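Local coordinates for protein aminopeptidase (Aneurinibacillus sp. AM-1, PDB 5IB9) that probably acts as a zinc-dependent metalloexopeptidase of the M28 family, removing amino acids from the amino termini of peptides, at residues Arg333-Leu338 and Ala389-Ser394; His7-Arg12 and Ser256-Asp261; Arg293-Phe298 and Lys320-Asp325; Thr260-Arg265 and Gln398-Gly403. All blocks are in the same frame, centred on the assembly; numbering follows the deposited sequence.

Interaction 1: residues Arg333-Leu338 and Ala389-Ser394. With ZN (zinc ion), chain D.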
loop_
_atom_site.group_PDB
_atom_site.type_symbol
_atom_site.label_atom_id
_atom_site.label_comp_id
_atom_site.label_asym_id
_atom_site.label_seq_id
_atom_site.Cartn_x
_atom_site.Cartn_y
_atom_site.Cartn_z
ATOM N N ARG A 333 -24.207 -31.145 -9.499
ATOM C CA ARG A 333 -25.420 -31.625 -8.798
ATOM C C ARG A 333 -26.589 -30.750 -9.213
ATOM O O ARG A 333 -27.752 -31.264 -9.183
ATOM C CB ARG A 333 -25.285 -31.480 -7.302
ATOM C CG ARG A 333 -24.119 -32.377 -6.758
ATOM C CD ARG A 333 -24.060 -32.439 -5.255
ATOM N NE ARG A 333 -23.870 -31.120 -4.650
ATOM C CZ ARG A 333 -22.671 -30.652 -4.253
ATOM N NH1 ARG A 333 -21.536 -31.330 -4.503
ATOM N NH2 ARG A 333 -22.635 -29.479 -3.673
ATOM N N LEU A 334 -26.357 -29.509 -9.605
ATOM C CA LEU A 334 -27.452 -28.491 -9.790
ATOM C C LEU A 334 -27.790 -28.149 -11.200
ATOM O O LEU A 334 -28.996 -27.893 -11.469
ATOM C CB LEU A 334 -27.046 -27.145 -9.017
ATOM C CG LEU A 334 -27.057 -27.388 -7.518
ATOM C CD1 LEU A 334 -26.485 -26.138 -6.804
ATOM C CD2 LEU A 334 -28.323 -27.920 -6.810
ATOM N N SER A 335 -26.831 -28.090 -12.121
ATOM C CA SER A 335 -26.959 -27.509 -13.410
ATOM C C SER A 335 -26.313 -28.254 -14.502
ATOM O O SER A 335 -26.698 -28.117 -15.632
ATOM C CB SER A 335 -26.407 -26.082 -13.363
ATOM O OG SER A 335 -27.370 -25.322 -12.702
ATOM N N GLY A 336 -25.204 -28.954 -14.240
ATOM C CA GLY A 336 -24.451 -29.580 -15.343
ATOM C C GLY A 336 -22.966 -29.306 -15.255
ATOM O O GLY A 336 -22.405 -29.023 -14.136
ATOM N N VAL A 337 -22.296 -29.473 -16.392
ATOM C CA VAL A 337 -20.838 -29.297 -16.441
ATOM C C VAL A 337 -20.469 -27.842 -16.428
ATOM O O VAL A 337 -21.003 -27.019 -17.173
ATOM C CB VAL A 337 -20.367 -29.871 -17.784
ATOM C CG1 VAL A 337 -18.887 -29.501 -17.965
ATOM C CG2 VAL A 337 -20.564 -31.342 -17.808
ATOM N N LEU A 338 -19.599 -27.480 -15.472
ATOM C CA LEU A 338 -19.077 -26.121 -15.361
ATOM C C LEU A 338 -17.635 -26.064 -15.719
ATOM O O LEU A 338 -16.793 -26.510 -14.974
ATOM C CB LEU A 338 -19.324 -25.563 -13.915
ATOM C CG LEU A 338 -18.873 -24.131 -13.627
ATOM C CD1 LEU A 338 -19.608 -23.250 -14.594
ATOM C CD2 LEU A 338 -19.349 -23.749 -12.167
ATOM N N ALA A 389 -26.216 -17.812 -7.602
ATOM C CA ALA A 389 -26.307 -17.923 -6.176
ATOM C C ALA A 389 -26.477 -19.389 -5.751
ATOM O O ALA A 389 -25.844 -19.796 -4.745
ATOM C CB ALA A 389 -27.557 -17.068 -5.719
ATOM N N ASP A 390 -27.289 -20.204 -6.479
ATOM C CA ASP A 390 -27.389 -21.617 -6.036
ATOM C C ASP A 390 -26.062 -22.319 -6.151
ATOM O O ASP A 390 -25.690 -23.095 -5.301
ATOM C CB ASP A 390 -28.445 -22.295 -6.961
ATOM C CG ASP A 390 -29.808 -21.856 -6.701
ATOM O OD1 ASP A 390 -30.122 -21.328 -5.650
ATOM O OD2 ASP A 390 -30.609 -22.064 -7.636
ATOM N N ILE A 391 -25.325 -22.145 -7.271
ATOM C CA ILE A 391 -24.068 -22.869 -7.493
ATOM C C ILE A 391 -22.954 -22.394 -6.484
ATOM O O ILE A 391 -22.272 -23.220 -5.827
ATOM C CB ILE A 391 -23.636 -22.757 -8.905
ATOM C CG1 ILE A 391 -24.523 -23.613 -9.853
ATOM C CG2 ILE A 391 -22.175 -23.183 -9.106
ATOM C CD1 ILE A 391 -24.434 -23.255 -11.352
ATOM N N VAL A 392 -22.767 -21.068 -6.397
ATOM C CA VAL A 392 -21.706 -20.525 -5.538
ATOM C C VAL A 392 -22.110 -20.843 -4.072
ATOM O O VAL A 392 -21.268 -21.207 -3.288
ATOM C CB VAL A 392 -21.440 -19.067 -5.856
ATOM C CG1 VAL A 392 -20.488 -18.437 -4.778
ATOM C CG2 VAL A 392 -20.766 -18.974 -7.177
ATOM N N GLY A 393 -23.366 -20.606 -3.764
ATOM C CA GLY A 393 -23.725 -20.879 -2.356
ATOM C C GLY A 393 -23.583 -22.348 -2.006
ATOM O O GLY A 393 -23.174 -22.649 -0.874
ATOM N N SER A 394 -24.016 -23.255 -2.906
ATOM C CA SER A 394 -23.816 -24.712 -2.620
ATOM C C SER A 394 -22.371 -25.129 -2.579
ATOM O O SER A 394 -22.037 -25.995 -1.759
ATOM C CB SER A 394 -24.541 -25.564 -3.666
ATOM O OG SER A 394 -25.961 -25.233 -3.519
HETATM ZN ZN ZN D . -32.514 -21.639 -7.620
HETATM O O HOH W 1 -33.532 -21.348 -6.124
HETATM O O HOH W 2 -33.572 -22.707 -9.084
HETATM O O HOH W 3 -33.232 -23.781 -8.431
#
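Arg-333, near the C-terminal end of helix 322-334, turns its guanidinium edge towards the carbonyl of Ser-394 on helix 382-400, but NH2 and Ser-394 O stay 4.0 Å apart and form no bond. Its polar partners include Asp-6, by a salt bridge, and Gln-398. Leu-334 and Ile-391 contribute the largest and nearly equal areas to this contact within the M28 fold. With CG turned beside the backbone N (chi1 -68°), Leu-334 lays CD1 against the helix backbone, 3.5 Å from Asp-390 O and 3.4 Å from Ser-394 OG. Ser-335, where the first helix ends, meets Ile-391 CD1 with OG at 3.8 Å, while that hydroxyl bonds to Asn-387. Beyond the turn, Leu-338 returns to touch Ile-391 from CD2 to CG2 at 4.2 Å. On the second helix, Ser-394 OG donates to Asp-390 O at 2.8 Å, a carbonyl that also accepts from Ser-394 N. An alanine at Ser-394 would remove this second donor and is likely to open a small gap beside Leu-334 CD1. Asp-390 OD2 binds a zinc ion at 1.9 Å, a site shared with Asp-386, and OD1 bonds to Thr-13. No hydrogen bond crosses between the segments. The chemistry implies apolar cohesion: Leu-334 and Leu-338 methyls meet Ile-391 and the helix 382-400 backbone, while Asp-390, Ser-394 OG, Ser-335 OG and Arg-333 bond to partners other than the facing segment.

Interaction 2: residues His7-Arg12 and Ser256-Asp261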
loop_
_atom_site.group_PDB
_atom_site.type_symbol
_atom_site.label_atom_id
_atom_site.label_comp_id
_atom_site.label_asym_id
_atom_site.label_seq_id
_atom_site.Cartn_x
_atom_site.Cartn_y
_atom_site.Cartn_z
ATOM N N HIS A 7 -30.100 -28.255 -0.828
ATOM C CA HIS A 7 -31.444 -27.716 -0.642
ATOM C C HIS A 7 -31.501 -26.579 0.418
ATOM O O HIS A 7 -32.307 -25.645 0.284
ATOM C CB HIS A 7 -32.430 -28.861 -0.307
ATOM C CG HIS A 7 -32.845 -29.702 -1.491
ATOM N ND1 HIS A 7 -33.816 -30.688 -1.418
ATOM C CD2 HIS A 7 -32.422 -29.707 -2.786
ATOM C CE1 HIS A 7 -33.962 -31.266 -2.600
ATOM N NE2 HIS A 7 -33.113 -30.703 -3.445
ATOM N N GLN A 8 -30.577 -26.626 1.390
ATOM C CA GLN A 8 -30.514 -25.528 2.404
ATOM C C GLN A 8 -30.174 -24.199 1.727
ATOM O O GLN A 8 -30.644 -23.151 2.141
ATOM C CB GLN A 8 -29.456 -25.817 3.465
ATOM C CG GLN A 8 -29.768 -27.045 4.317
ATOM C CD GLN A 8 -31.105 -26.894 5.109
ATOM O OE1 GLN A 8 -31.712 -25.842 5.159
ATOM N NE2 GLN A 8 -31.576 -27.982 5.657
ATOM N N ILE A 9 -29.479 -24.252 0.589
ATOM C CA ILE A 9 -29.170 -23.016 -0.149
ATOM C C ILE A 9 -30.228 -22.725 -1.231
ATOM O O ILE A 9 -30.787 -21.665 -1.291
ATOM C CB ILE A 9 -27.807 -23.193 -0.858
ATOM C CG1 ILE A 9 -26.668 -23.556 0.147
ATOM C CG2 ILE A 9 -27.534 -22.017 -1.767
ATOM C CD1 ILE A 9 -26.510 -22.449 1.198
ATOM N N THR A 10 -30.605 -23.770 -2.025
ATOM C CA THR A 10 -31.454 -23.492 -3.185
ATOM C C THR A 10 -32.911 -23.163 -2.825
ATOM O O THR A 10 -33.576 -22.527 -3.637
ATOM C CB THR A 10 -31.414 -24.661 -4.223
ATOM O OG1 THR A 10 -31.898 -25.839 -3.588
ATOM C CG2 THR A 10 -29.921 -24.967 -4.607
ATOM N N LYS A 11 -33.333 -23.611 -1.639
ATOM C CA LYS A 11 -34.692 -23.213 -1.254
ATOM C C LYS A 11 -34.795 -21.774 -0.738
ATOM O O LYS A 11 -35.898 -21.233 -0.541
ATOM C CB LYS A 11 -35.199 -24.088 -0.170
ATOM C CG LYS A 11 -34.588 -23.897 1.223
ATOM C CD LYS A 11 -35.302 -24.882 2.205
ATOM C CE LYS A 11 -34.693 -24.928 3.542
ATOM N NZ LYS A 11 -35.497 -25.871 4.415
ATOM N N ARG A 12 -33.667 -21.136 -0.487
ATOM C CA ARG A 12 -33.594 -19.823 0.128
ATOM C C ARG A 12 -33.081 -18.724 -0.785
ATOM O O ARG A 12 -33.191 -17.555 -0.426
ATOM C CB ARG A 12 -32.618 -19.888 1.323
ATOM C CG ARG A 12 -33.063 -20.787 2.407
ATOM C CD ARG A 12 -32.294 -20.448 3.677
ATOM N NE ARG A 12 -33.058 -20.993 4.804
ATOM C CZ ARG A 12 -32.976 -22.257 5.162
ATOM N NH1 ARG A 12 -32.204 -23.113 4.548
ATOM N NH2 ARG A 12 -33.716 -22.730 6.217
ATOM N N SER A 256 -26.932 -16.772 6.860
ATOM C CA SER A 256 -27.286 -16.334 8.247
ATOM C C SER A 256 -28.334 -17.286 8.837
ATOM O O SER A 256 -28.519 -17.318 10.086
ATOM C CB SER A 256 -27.785 -14.906 8.315
ATOM O OG SER A 256 -29.096 -14.745 7.824
ATOM N N LYS A 257 -29.039 -18.018 7.996
ATOM C CA LYS A 257 -30.038 -19.013 8.441
ATOM C C LYS A 257 -29.504 -20.370 8.799
ATOM O O LYS A 257 -30.291 -21.264 9.137
ATOM C CB LYS A 257 -31.091 -19.174 7.319
ATOM C CG LYS A 257 -31.667 -17.922 6.654
ATOM C CD LYS A 257 -32.244 -16.918 7.650
ATOM C CE LYS A 257 -32.890 -15.763 6.951
ATOM N NZ LYS A 257 -33.442 -14.752 7.930
ATOM N N LEU A 258 -28.208 -20.612 8.641
ATOM C CA LEU A 258 -27.585 -21.918 8.725
ATOM C C LEU A 258 -26.376 -22.016 9.682
ATOM O O LEU A 258 -25.659 -21.056 9.891
ATOM C CB LEU A 258 -27.102 -22.397 7.302
ATOM C CG LEU A 258 -28.218 -22.330 6.280
ATOM C CD1 LEU A 258 -27.731 -22.368 4.834
ATOM C CD2 LEU A 258 -29.242 -23.454 6.475
ATOM N N LYS A 259 -26.208 -23.157 10.331
ATOM C CA LYS A 259 -25.038 -23.420 11.117
ATOM C C LYS A 259 -23.888 -23.656 10.180
ATOM O O LYS A 259 -24.034 -24.245 9.067
ATOM C CB LYS A 259 -25.277 -24.667 11.940
ATOM C CG LYS A 259 -26.456 -24.552 12.876
ATOM C CD LYS A 259 -26.370 -23.411 13.900
ATOM C CE LYS A 259 -25.580 -23.735 15.161
ATOM N NZ LYS A 259 -25.371 -22.454 15.983
ATOM N N THR A 260 -22.709 -23.141 10.575
ATOM C CA THR A 260 -21.503 -23.287 9.778
ATOM C C THR A 260 -20.313 -23.634 10.628
ATOM O O THR A 260 -20.202 -23.175 11.793
ATOM C CB THR A 260 -21.189 -21.967 8.983
ATOM O OG1 THR A 260 -21.129 -20.869 9.930
ATOM C CG2 THR A 260 -22.279 -21.725 7.865
ATOM N N ASP A 261 -19.353 -24.368 10.067
ATOM C CA ASP A 261 -18.149 -24.715 10.778
ATOM C C ASP A 261 -16.923 -24.002 10.270
ATOM O O ASP A 261 -15.810 -24.303 10.644
ATOM C CB ASP A 261 -17.920 -26.276 10.824
ATOM C CG ASP A 261 -17.600 -26.898 9.458
ATOM O OD1 ASP A 261 -17.465 -26.142 8.416
ATOM O OD2 ASP A 261 -17.499 -28.153 9.391
#
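The short N-terminal helix 6-10 meets the loop joining helix 238-256 to strand 263-269 of the M28 domain, and Leu-258 of that loop packs against Gln-8, Ile-9 and Arg-12. The evidence is in the two methyl branches. Leu-258 CD1 meets Ile-9 CD1 at 3.8 Å, the two side chains crossing at about a right angle; Ile-9 also packs on Val-254 and Met-255 of helix 238-256 and on Tyr-397 of helix 382-400, which places the contact where three helices converge. Leu-258 CD2 lies 3.7 Å from Gln-8 OE1 and 3.6 Å from Arg-12 NH1. Arg-12 approaches with its chain extended from CG to NE, and its NE lies 3.7 Å from Lys-257 CB. Only the root of that lysine takes part, since the chain leads its ammonium away and the like charges do not touch. No hydrogen bond joins the two segments; the polar groups facing Leu-258 are instead held by bonds within 7-12. The bend of Gln-8 at chi2 (-61°) folds its amide back beside its own carbonyl, and both oxygens lie in the guanidinium plane of Arg-12. Arg-12 NH1 grips the pair, donating to Gln-8 O at 2.9 Å on a lone pair and to Gln-8 OE1 at 2.8 Å, with an N-H...O angle of 165° for the latter.

Interaction 3: residues Arg293-Phe298 and Lys320-Asp325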
loop_
_atom_site.group_PDB
_atom_site.type_symbol
_atom_site.label_atom_id
_atom_site.label_comp_id
_atom_site.label_asym_id
_atom_site.label_seq_id
_atom_site.Cartn_x
_atom_site.Cartn_y
_atom_site.Cartn_z
ATOM N N ARG A 293 -5.101 -20.059 6.506
ATOM C CA ARG A 293 -6.367 -20.734 6.852
ATOM C C ARG A 293 -7.421 -20.449 5.792
ATOM O O ARG A 293 -8.534 -21.021 5.904
ATOM C CB ARG A 293 -6.898 -20.196 8.205
ATOM C CG ARG A 293 -5.996 -20.676 9.265
ATOM C CD ARG A 293 -6.465 -20.327 10.534
ATOM N NE ARG A 293 -6.675 -18.936 10.870
ATOM C CZ ARG A 293 -7.841 -18.338 11.165
ATOM N NH1 ARG A 293 -8.972 -18.975 11.057
ATOM N NH2 ARG A 293 -7.866 -17.069 11.634
ATOM N N THR A 294 -7.168 -19.573 4.800
ATOM C CA THR A 294 -8.225 -19.270 3.810
ATOM C C THR A 294 -8.173 -20.314 2.705
ATOM O O THR A 294 -7.235 -20.409 1.879
ATOM C CB THR A 294 -7.935 -17.860 3.252
ATOM O OG1 THR A 294 -8.100 -16.897 4.266
ATOM C CG2 THR A 294 -9.123 -17.557 2.222
ATOM N N ILE A 295 -9.204 -21.167 2.742
ATOM C CA ILE A 295 -9.259 -22.299 1.848
ATOM C C ILE A 295 -9.814 -22.012 0.468
ATOM O O ILE A 295 -9.616 -22.792 -0.458
ATOM C CB ILE A 295 -9.996 -23.504 2.440
ATOM C CG1 ILE A 295 -11.432 -23.115 2.653
ATOM C CG2 ILE A 295 -9.313 -24.013 3.830
ATOM C CD1 ILE A 295 -12.297 -24.424 3.136
ATOM N N GLY A 296 -10.403 -20.831 0.332
ATOM C CA GLY A 296 -10.889 -20.470 -0.990
ATOM C C GLY A 296 -11.446 -19.034 -0.989
ATOM O O GLY A 296 -11.997 -18.562 0.025
ATOM N N MET A 297 -11.324 -18.401 -2.141
ATOM C CA MET A 297 -11.896 -17.088 -2.351
ATOM C C MET A 297 -12.675 -17.195 -3.663
ATOM O O MET A 297 -12.150 -17.571 -4.727
ATOM C CB MET A 297 -10.810 -15.955 -2.440
ATOM C CG MET A 297 -11.374 -14.493 -2.556
ATOM S SD MET A 297 -11.704 -14.102 -4.254
ATOM C CE MET A 297 -12.549 -12.546 -3.949
ATOM N N PHE A 298 -13.986 -16.938 -3.548
ATOM C CA PHE A 298 -14.981 -16.920 -4.674
ATOM C C PHE A 298 -15.230 -15.500 -5.062
ATOM O O PHE A 298 -15.745 -14.739 -4.282
ATOM C CB PHE A 298 -16.283 -17.564 -4.259
ATOM C CG PHE A 298 -16.192 -19.030 -3.910
ATOM C CD1 PHE A 298 -16.860 -19.965 -4.765
ATOM C CD2 PHE A 298 -15.528 -19.512 -2.776
ATOM C CE1 PHE A 298 -16.821 -21.308 -4.462
ATOM C CE2 PHE A 298 -15.495 -20.896 -2.487
ATOM C CZ PHE A 298 -16.139 -21.784 -3.314
ATOM N N LYS A 320 -6.771 -25.792 -12.216
ATOM C CA LYS A 320 -7.818 -26.098 -11.198
ATOM C C LYS A 320 -7.370 -25.833 -9.768
ATOM O O LYS A 320 -6.176 -26.013 -9.440
ATOM C CB LYS A 320 -8.260 -27.555 -11.255
ATOM C CG LYS A 320 -8.828 -27.928 -12.588
ATOM C CD LYS A 320 -9.234 -29.418 -12.517
ATOM C CE LYS A 320 -10.069 -29.723 -13.801
ATOM N NZ LYS A 320 -9.917 -31.190 -14.024
ATOM N N ASN A 321 -8.292 -25.438 -8.880
ATOM C CA ASN A 321 -7.922 -25.327 -7.469
ATOM C C ASN A 321 -9.112 -25.673 -6.608
ATOM O O ASN A 321 -10.132 -26.140 -7.137
ATOM C CB ASN A 321 -7.361 -23.949 -7.115
ATOM C CG ASN A 321 -8.326 -22.826 -7.451
ATOM O OD1 ASN A 321 -9.503 -22.968 -7.161
ATOM N ND2 ASN A 321 -7.841 -21.714 -8.067
ATOM N N ARG A 322 -9.035 -25.539 -5.302
ATOM C CA ARG A 322 -10.144 -25.973 -4.475
ATOM C C ARG A 322 -11.448 -25.220 -4.796
ATOM O O ARG A 322 -12.499 -25.772 -4.722
ATOM C CB ARG A 322 -9.768 -25.829 -3.014
ATOM C CG ARG A 322 -10.916 -26.294 -2.016
ATOM C CD ARG A 322 -10.589 -26.088 -0.571
ATOM N NE ARG A 322 -9.440 -26.871 -0.163
ATOM C CZ ARG A 322 -8.263 -26.373 0.085
ATOM N NH1 ARG A 322 -8.014 -25.094 -0.019
ATOM N NH2 ARG A 322 -7.325 -27.186 0.413
ATOM N N VAL A 323 -11.318 -23.961 -5.186
ATOM C CA VAL A 323 -12.571 -23.211 -5.466
ATOM C C VAL A 323 -13.198 -23.774 -6.769
ATOM O O VAL A 323 -14.436 -23.912 -6.859
ATOM C CB VAL A 323 -12.237 -21.707 -5.641
ATOM C CG1 VAL A 323 -13.485 -20.890 -6.110
ATOM C CG2 VAL A 323 -11.819 -21.129 -4.317
ATOM N N THR A 324 -12.403 -24.007 -7.809
ATOM C CA THR A 324 -13.009 -24.560 -9.030
ATOM C C THR A 324 -13.487 -25.990 -8.773
ATOM O O THR A 324 -14.525 -26.406 -9.385
ATOM C CB THR A 324 -12.149 -24.517 -10.297
ATOM O OG1 THR A 324 -10.987 -25.373 -10.092
ATOM C CG2 THR A 324 -11.718 -23.091 -10.566
ATOM N N ASP A 325 -12.839 -26.754 -7.885
ATOM C CA ASP A 325 -13.376 -28.095 -7.563
ATOM C C ASP A 325 -14.746 -28.018 -6.911
ATOM O O ASP A 325 -15.661 -28.830 -7.198
ATOM C CB ASP A 325 -12.398 -28.854 -6.642
ATOM C CG ASP A 325 -11.155 -29.289 -7.316
ATOM O OD1 ASP A 325 -11.058 -29.367 -8.529
ATOM O OD2 ASP A 325 -10.203 -29.624 -6.543
#
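Val-323, in the first turn of helix 322-334, packs on strand 294-300 of the M28 alpha/beta domain, and its two methyls carry different parts of the contact. CG1 sits over the centre of the Phe-298 ring in a CH-pi contact, 3.7 Å from the ring centroid and 10° off the normal. CG2 faces the strand backbone, 3.5 Å from Gly-296 CA; the absence of a side chain at Gly-296 allows this close approach. The valine torsion (chi1 173°) sets CG1 anti to the backbone N and directs the methyls to these two targets. Beside them, Arg-322 NH1 donates to Ile-295 O at 2.8 Å with an N-H...O angle of 156°. The acceptor lies in the guanidinium plane, and the donor comes in on a carbonyl lone pair. The arginine chain bends at chi3 and also packs on Ile-295, whose CB is 3.5 Å from NH1 and whose CG2 lies over one guanidinium face. A leucine in place of Arg-322 would probably leave Ile-295 O without this donor and Ile-295 CG2 without the flat group beneath it.

Further out, Phe-298 also touches Val-392, Ala-395 and Val-396 of helix 382-400. The start of helix 322-334 is set by a capping box between Asn-321 and Thr-324. Asn-321 is the N-cap, and its ND2 also bonds to Ala-358 O. Its OD1 accepts from Thr-324 N at 3.1 Å and more weakly from Val-323 N, and in return Asn-321 N donates to Thr-324 OG1 at 3.0 Å.

Interaction 4: residues Thr260-Arg265 and Gln398-Gly403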
loop_
_atom_site.group_PDB
_atom_site.type_symbol
_atom_site.label_atom_id
_atom_site.label_comp_id
_atom_site.label_asym_id
_atom_site.label_seq_id
_atom_site.Cartn_x
_atom_site.Cartn_y
_atom_site.Cartn_z
ATOM N N THR A 260 -22.709 -23.141 10.575
ATOM C CA THR A 260 -21.503 -23.287 9.778
ATOM C C THR A 260 -20.313 -23.634 10.628
ATOM O O THR A 260 -20.202 -23.175 11.793
ATOM C CB THR A 260 -21.189 -21.967 8.983
ATOM O OG1 THR A 260 -21.129 -20.869 9.930
ATOM C CG2 THR A 260 -22.279 -21.725 7.865
ATOM N N ASP A 261 -19.353 -24.368 10.067
ATOM C CA ASP A 261 -18.149 -24.715 10.778
ATOM C C ASP A 261 -16.923 -24.002 10.270
ATOM O O ASP A 261 -15.810 -24.303 10.644
ATOM C CB ASP A 261 -17.920 -26.276 10.824
ATOM C CG ASP A 261 -17.600 -26.898 9.458
ATOM O OD1 ASP A 261 -17.465 -26.142 8.416
ATOM O OD2 ASP A 261 -17.499 -28.153 9.391
ATOM N N THR A 262 -17.206 -23.108 9.339
ATOM C CA THR A 262 -16.133 -22.411 8.595
ATOM C C THR A 262 -16.492 -20.922 8.598
ATOM O O THR A 262 -17.643 -20.532 8.311
ATOM C CB THR A 262 -16.158 -22.916 7.150
ATOM O OG1 THR A 262 -15.876 -24.339 7.144
ATOM C CG2 THR A 262 -15.116 -22.246 6.236
ATOM N N GLU A 263 -15.473 -20.075 8.885
ATOM C CA GLU A 263 -15.658 -18.641 8.948
ATOM C C GLU A 263 -15.909 -18.148 7.505
ATOM O O GLU A 263 -15.147 -18.550 6.612
ATOM C CB GLU A 263 -14.380 -18.013 9.465
ATOM C CG GLU A 263 -14.505 -16.471 9.436
ATOM C CD GLU A 263 -13.337 -15.858 10.248
ATOM O OE1 GLU A 263 -12.853 -16.427 11.300
ATOM O OE2 GLU A 263 -12.939 -14.735 9.903
ATOM N N LEU A 264 -16.954 -17.335 7.333
ATOM C CA LEU A 264 -17.242 -16.816 5.969
ATOM C C LEU A 264 -17.103 -15.326 6.032
ATOM O O LEU A 264 -17.634 -14.662 6.940
ATOM C CB LEU A 264 -18.704 -17.246 5.617
ATOM C CG LEU A 264 -18.961 -18.713 5.541
ATOM C CD1 LEU A 264 -20.407 -18.991 5.148
ATOM C CD2 LEU A 264 -18.108 -19.368 4.570
ATOM N N ARG A 265 -16.369 -14.771 5.069
ATOM C CA ARG A 265 -16.235 -13.317 4.972
ATOM C C ARG A 265 -16.852 -12.913 3.671
ATOM O O ARG A 265 -16.309 -13.308 2.591
ATOM C CB ARG A 265 -14.741 -12.899 5.010
ATOM C CG ARG A 265 -14.035 -13.389 6.336
ATOM C CD ARG A 265 -12.625 -12.915 6.387
ATOM N NE ARG A 265 -12.078 -13.366 7.663
ATOM C CZ ARG A 265 -10.857 -13.014 8.034
ATOM N NH1 ARG A 265 -10.045 -12.183 7.335
ATOM N NH2 ARG A 265 -10.473 -13.457 9.187
ATOM N N GLN A 398 -20.845 -26.591 0.714
ATOM C CA GLN A 398 -20.254 -27.923 0.747
ATOM C C GLN A 398 -19.093 -27.947 1.791
ATOM O O GLN A 398 -18.873 -28.937 2.481
ATOM C CB GLN A 398 -19.686 -28.312 -0.602
ATOM C CG GLN A 398 -19.031 -29.756 -0.677
ATOM C CD GLN A 398 -18.985 -30.312 -2.066
ATOM O OE1 GLN A 398 -19.719 -29.848 -2.976
ATOM N NE2 GLN A 398 -18.100 -31.288 -2.288
ATOM N N ALA A 399 -18.335 -26.840 1.882
ATOM C CA ALA A 399 -17.277 -26.746 2.932
ATOM C C ALA A 399 -17.877 -26.165 4.206
ATOM O O ALA A 399 -17.566 -26.719 5.337
ATOM C CB ALA A 399 -16.098 -25.811 2.403
ATOM N N ALA A 400 -18.771 -25.168 4.185
ATOM C CA ALA A 400 -19.102 -24.461 5.413
ATOM C C ALA A 400 -20.109 -25.243 6.253
ATOM O O ALA A 400 -20.288 -24.939 7.461
ATOM C CB ALA A 400 -19.659 -23.073 5.164
ATOM N N ARG A 401 -20.863 -26.174 5.628
ATOM C CA ARG A 401 -21.861 -26.963 6.499
ATOM C C ARG A 401 -21.112 -27.744 7.572
ATOM O O ARG A 401 -20.000 -28.175 7.448
ATOM C CB ARG A 401 -22.675 -27.892 5.603
ATOM C CG ARG A 401 -21.842 -29.059 5.024
ATOM C CD ARG A 401 -22.802 -29.566 3.877
ATOM N NE ARG A 401 -22.928 -30.998 3.942
ATOM C CZ ARG A 401 -22.284 -31.837 3.151
ATOM N NH1 ARG A 401 -21.467 -31.376 2.204
ATOM N NH2 ARG A 401 -22.451 -33.138 3.296
ATOM N N PRO A 402 -21.767 -28.044 8.703
ATOM C CA PRO A 402 -21.020 -28.745 9.723
ATOM C C PRO A 402 -20.582 -30.141 9.216
ATOM O O PRO A 402 -21.369 -30.867 8.572
ATOM C CB PRO A 402 -22.052 -28.853 10.846
ATOM C CG PRO A 402 -23.051 -27.668 10.611
ATOM C CD PRO A 402 -23.104 -27.569 9.100
ATOM N N GLY A 403 -19.386 -30.523 9.586
ATOM C CA GLY A 403 -18.785 -31.784 9.261
ATOM C C GLY A 403 -17.575 -31.638 8.348
ATOM O O GLY A 403 -17.318 -30.554 7.796
#
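The Asp-261 carboxylate is the flat group at this junction, where the chain leading into strand 263-269 of the M28 fold meets the C-terminal end of helix 382-400. Arg-401 O stands above one side of its plane, 3.4 Å from Asp-261 CG, and Ala-400 O lies on that same side. Thr-262 OG1 comes from the other side, donating to Asp-261 OD1 at 2.7 Å from the anti direction and 32° out of the plane. Around the oxygens, Asp-261 OD1 is 3.1 Å from Ala-399 O, and Asp-261 OD2 is 2.9 Å from Gly-403 O; both are pairs of acceptors. Gly-403 N gives OD2 only a weak hydrogen bond of 3.0 Å. So many carbonyl oxygens, from the last helical residues and the chain just after, would be expected to disfavour negative charge here and raise the acid's pKa. The carboxylate is turned into this group by a first torsion of 68°, which sets CG between the backbone N and the carbonyl carbon. The firm link is in the backbone: Asp-261 N donates to Ala-400 O at 2.8 Å with an N-H...O angle of 159°, and Thr-260 CA makes a CA-H...O contact to the same oxygen. The Ala-400 methyl also fits among Thr-260 CG2, Thr-262 CB and the Leu-264 branches, with CD2 of Leu-264 at 4.1 Å from Ala-400 CB.

Helix 382-400 ties the set together: it supplies one side of interactions 1 and 4, and its Ala-399 CB lies 4.1 Å from Ile-295 CD1 of interaction 3. Helix 322-334 enters interaction 3 at its start and interaction 1 at its end. Interactions 2 and 4 share Thr-260 and Asp-261, their centres about 10 Å apart, while interactions 1 and 2 meet where Ser-394 OG is 3.8 Å from Ile-9 CB. The zinc of interaction 1 is bound by Asp-386 and Asp-390, whereas those at the inhibitor are held by His-228, Asp-240, Asp-301, Glu-273 and His-371. The side chains of Met-297 and Leu-338 lie about 12 and 14 Å from the inhibitor.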